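Local coordinates for protein ebony (Drosophila melanogaster, PDB 6DYM) that probably joins beta-alanine to amines such as dopamine and histamine as a nonribosomal peptide synthetase, this piece being its C-terminal condensation domain, at residues A[138-143]-A[166-171]. Residues are numbered along the deposited sequence; the frame is centred on the assembly and turned at random.
Sequences ACMHFM and PLTQQL
His141 and Leu171 bring their CA atoms to 8.1 Å at the nearest point between two helical segments, 138-143 and 166-171, whose axes cross at -46° and come no closer than 11.8 Å. At that spacing the helices meet through side chains alone, and Leu171 touches both Met140 and His141 by dividing its two methyls between these neighbours. Its CD1 rests 3.8 Å from Met140 CB. CD2 lies over one face of the His141 imidazole, a CH-pi contact with the methyl 4.3 Å from the ring centroid and 26° off its normal. The strand order matches the GNAT acetyltransferase fold: helix 133-153 makes the beta-alpha-beta crossover between parallel strands 119-127 and 158-163, and helix 166-174 follows the second strand. Met140 bends at chi2 (-63°) and again at chi3, carrying CE to 3.9 Å from Thr168 CG2, although a second conformer makes this touch less certain. With an alanine at Leu171 both methyls are gone, which would probably leave the imidazole face without its apolar cover from helix 166-174 and Met140 CB without its neighbour. The polar ends of His141 and Thr168 are engaged outside the two segments: His141 ND1 hydrogen-bonds Tyr175 OH, and Thr168 OG1 hydrogen-bonds Ser165 OG.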
loop_
_atom_site.group_PDB
_atom_site.type_symbol
_atom_site.label_atom_id
_atom_site.label_comp_id
_atom_site.label_asym_id
_atom_site.label_seq_id
_atom_site.Cartn_x
_atom_site.Cartn_y
_atom_site.Cartn_z
ATOM N N ALA A 138 -0.573 -17.134 -0.078
ATOM C CA ALA A 138 0.331 -17.415 -1.191
ATOM C C ALA A 138 0.539 -16.177 -2.058
ATOM O O ALA A 138 1.670 -15.866 -2.448
ATOM C CB ALA A 138 -0.206 -18.574 -2.031
ATOM N N CYS A 139 -0.542 -15.457 -2.371
ATOM C CA CYS A 139 -0.412 -14.273 -3.213
ATOM C C CYS A 139 0.405 -13.188 -2.516
ATOM O O CYS A 139 1.257 -12.548 -3.143
ATOM C CB CYS A 139 -1.797 -13.754 -3.605
ATOM S SG CYS A 139 -1.788 -12.519 -4.933
ATOM N N MET A 140 0.183 -12.987 -1.213
ATOM C CA MET A 140 0.952 -11.984 -0.480
ATOM C C MET A 140 2.439 -12.317 -0.484
ATOM O O MET A 140 3.278 -11.442 -0.737
ATOM C CB MET A 140 0.431 -11.863 0.954
ATOM C CG MET A 140 -0.951 -11.233 1.063
ATOM S SD MET A 140 -0.995 -9.530 0.460
ATOM C CE MET A 140 -0.386 -8.654 1.901
ATOM N N HIS A 141 2.786 -13.579 -0.200
ATOM C CA HIS A 141 4.187 -13.994 -0.268
ATOM C C HIS A 141 4.761 -13.739 -1.659
ATOM O O HIS A 141 5.904 -13.288 -1.801
ATOM C CB HIS A 141 4.327 -15.480 0.094
ATOM C CG HIS A 141 4.394 -15.754 1.571
ATOM N ND1 HIS A 141 5.456 -15.364 2.358
ATOM C CD2 HIS A 141 3.535 -16.397 2.397
ATOM C CE1 HIS A 141 5.243 -15.741 3.606
ATOM N NE2 HIS A 141 4.082 -16.370 3.657
ATOM N N PHE A 142 3.971 -14.012 -2.700
ATOM C CA PHE A 142 4.447 -13.846 -4.071
ATOM C C PHE A 142 4.691 -12.377 -4.397
ATOM O O PHE A 142 5.723 -12.020 -4.976
ATOM C CB PHE A 142 3.432 -14.460 -5.039
ATOM C CG PHE A 142 3.868 -14.448 -6.476
ATOM C CD1 PHE A 142 4.685 -15.450 -6.977
ATOM C CD2 PHE A 142 3.442 -13.447 -7.335
ATOM C CE1 PHE A 142 5.080 -15.444 -8.306
ATOM C CE2 PHE A 142 3.833 -13.435 -8.665
ATOM C CZ PHE A 142 4.651 -14.433 -9.152
ATOM N N MET A 143 3.745 -11.506 -4.044
ATOM C CA MET A 143 3.926 -10.082 -4.314
ATOM C C MET A 143 5.065 -9.502 -3.486
ATOM O O MET A 143 5.809 -8.639 -3.961
ATOM C CB MET A 143 2.640 -9.322 -4.019
ATOM C CG MET A 143 1.467 -9.771 -4.850
ATOM S SD MET A 143 0.147 -8.568 -4.788
ATOM C CE MET A 143 -0.632 -8.972 -3.234
ATOM N N PRO A 166 -2.486 -6.057 10.942
ATOM C CA PRO A 166 -1.597 -7.016 11.621
ATOM C C PRO A 166 -0.916 -7.981 10.663
ATOM O O PRO A 166 0.257 -8.318 10.864
ATOM C CB PRO A 166 -2.540 -7.731 12.600
ATOM C CG PRO A 166 -3.674 -6.763 12.816
ATOM C CD PRO A 166 -3.846 -6.050 11.510
ATOM N N LEU A 167 -1.602 -8.400 9.599
ATOM C CA LEU A 167 -1.015 -9.371 8.679
ATOM C C LEU A 167 0.110 -8.749 7.861
ATOM O O LEU A 167 1.163 -9.367 7.669
ATOM C CB LEU A 167 -2.095 -9.940 7.755
ATOM C CG LEU A 167 -1.617 -10.864 6.629
ATOM C CD1 LEU A 167 -0.831 -12.054 7.186
ATOM C CD2 LEU A 167 -2.801 -11.345 5.803
ATOM N N THR A 168 -0.101 -7.533 7.339
ATOM C CA THR A 168 0.962 -6.893 6.567
ATOM C C THR A 168 2.137 -6.515 7.457
ATOM O O THR A 168 3.288 -6.565 7.012
ATOM C CB THR A 168 0.441 -5.655 5.827
ATOM O OG1 THR A 168 -0.179 -4.753 6.753
ATOM C CG2 THR A 168 -0.567 -6.056 4.746
ATOM N N GLN A 169 1.866 -6.142 8.711
ATOM C CA GLN A 169 2.946 -5.840 9.647
ATOM C C GLN A 169 3.776 -7.079 9.956
ATOM O O GLN A 169 5.010 -7.016 9.981
ATOM C CB GLN A 169 2.375 -5.251 10.937
ATOM C CG GLN A 169 1.741 -3.870 10.748
ATOM C CD GLN A 169 0.867 -3.462 11.915
ATOM O OE1 GLN A 169 0.641 -4.249 12.838
ATOM N NE2 GLN A 169 0.345 -2.234 11.870
ATOM N N GLN A 170 3.117 -8.214 10.195
ATOM C CA GLN A 170 3.846 -9.433 10.529
ATOM C C GLN A 170 4.600 -9.974 9.319
ATOM O O GLN A 170 5.731 -10.458 9.450
ATOM C CB GLN A 170 2.876 -10.476 11.077
ATOM C CG GLN A 170 3.529 -11.791 11.496
ATOM C CD GLN A 170 2.640 -12.597 12.423
ATOM O OE1 GLN A 170 1.423 -12.414 12.437
ATOM N NE2 GLN A 170 3.241 -13.488 13.207
ATOM N N LEU A 171 3.990 -9.910 8.136
ATOM C CA LEU A 171 4.700 -10.315 6.926
ATOM C C LEU A 171 5.973 -9.501 6.738
ATOM O O LEU A 171 7.030 -10.052 6.415
ATOM C CB LEU A 171 3.791 -10.166 5.710
ATOM C CG LEU A 171 2.772 -11.285 5.499
ATOM C CD1 LEU A 171 1.813 -10.916 4.380
ATOM C CD2 LEU A 171 3.476 -12.606 5.204
#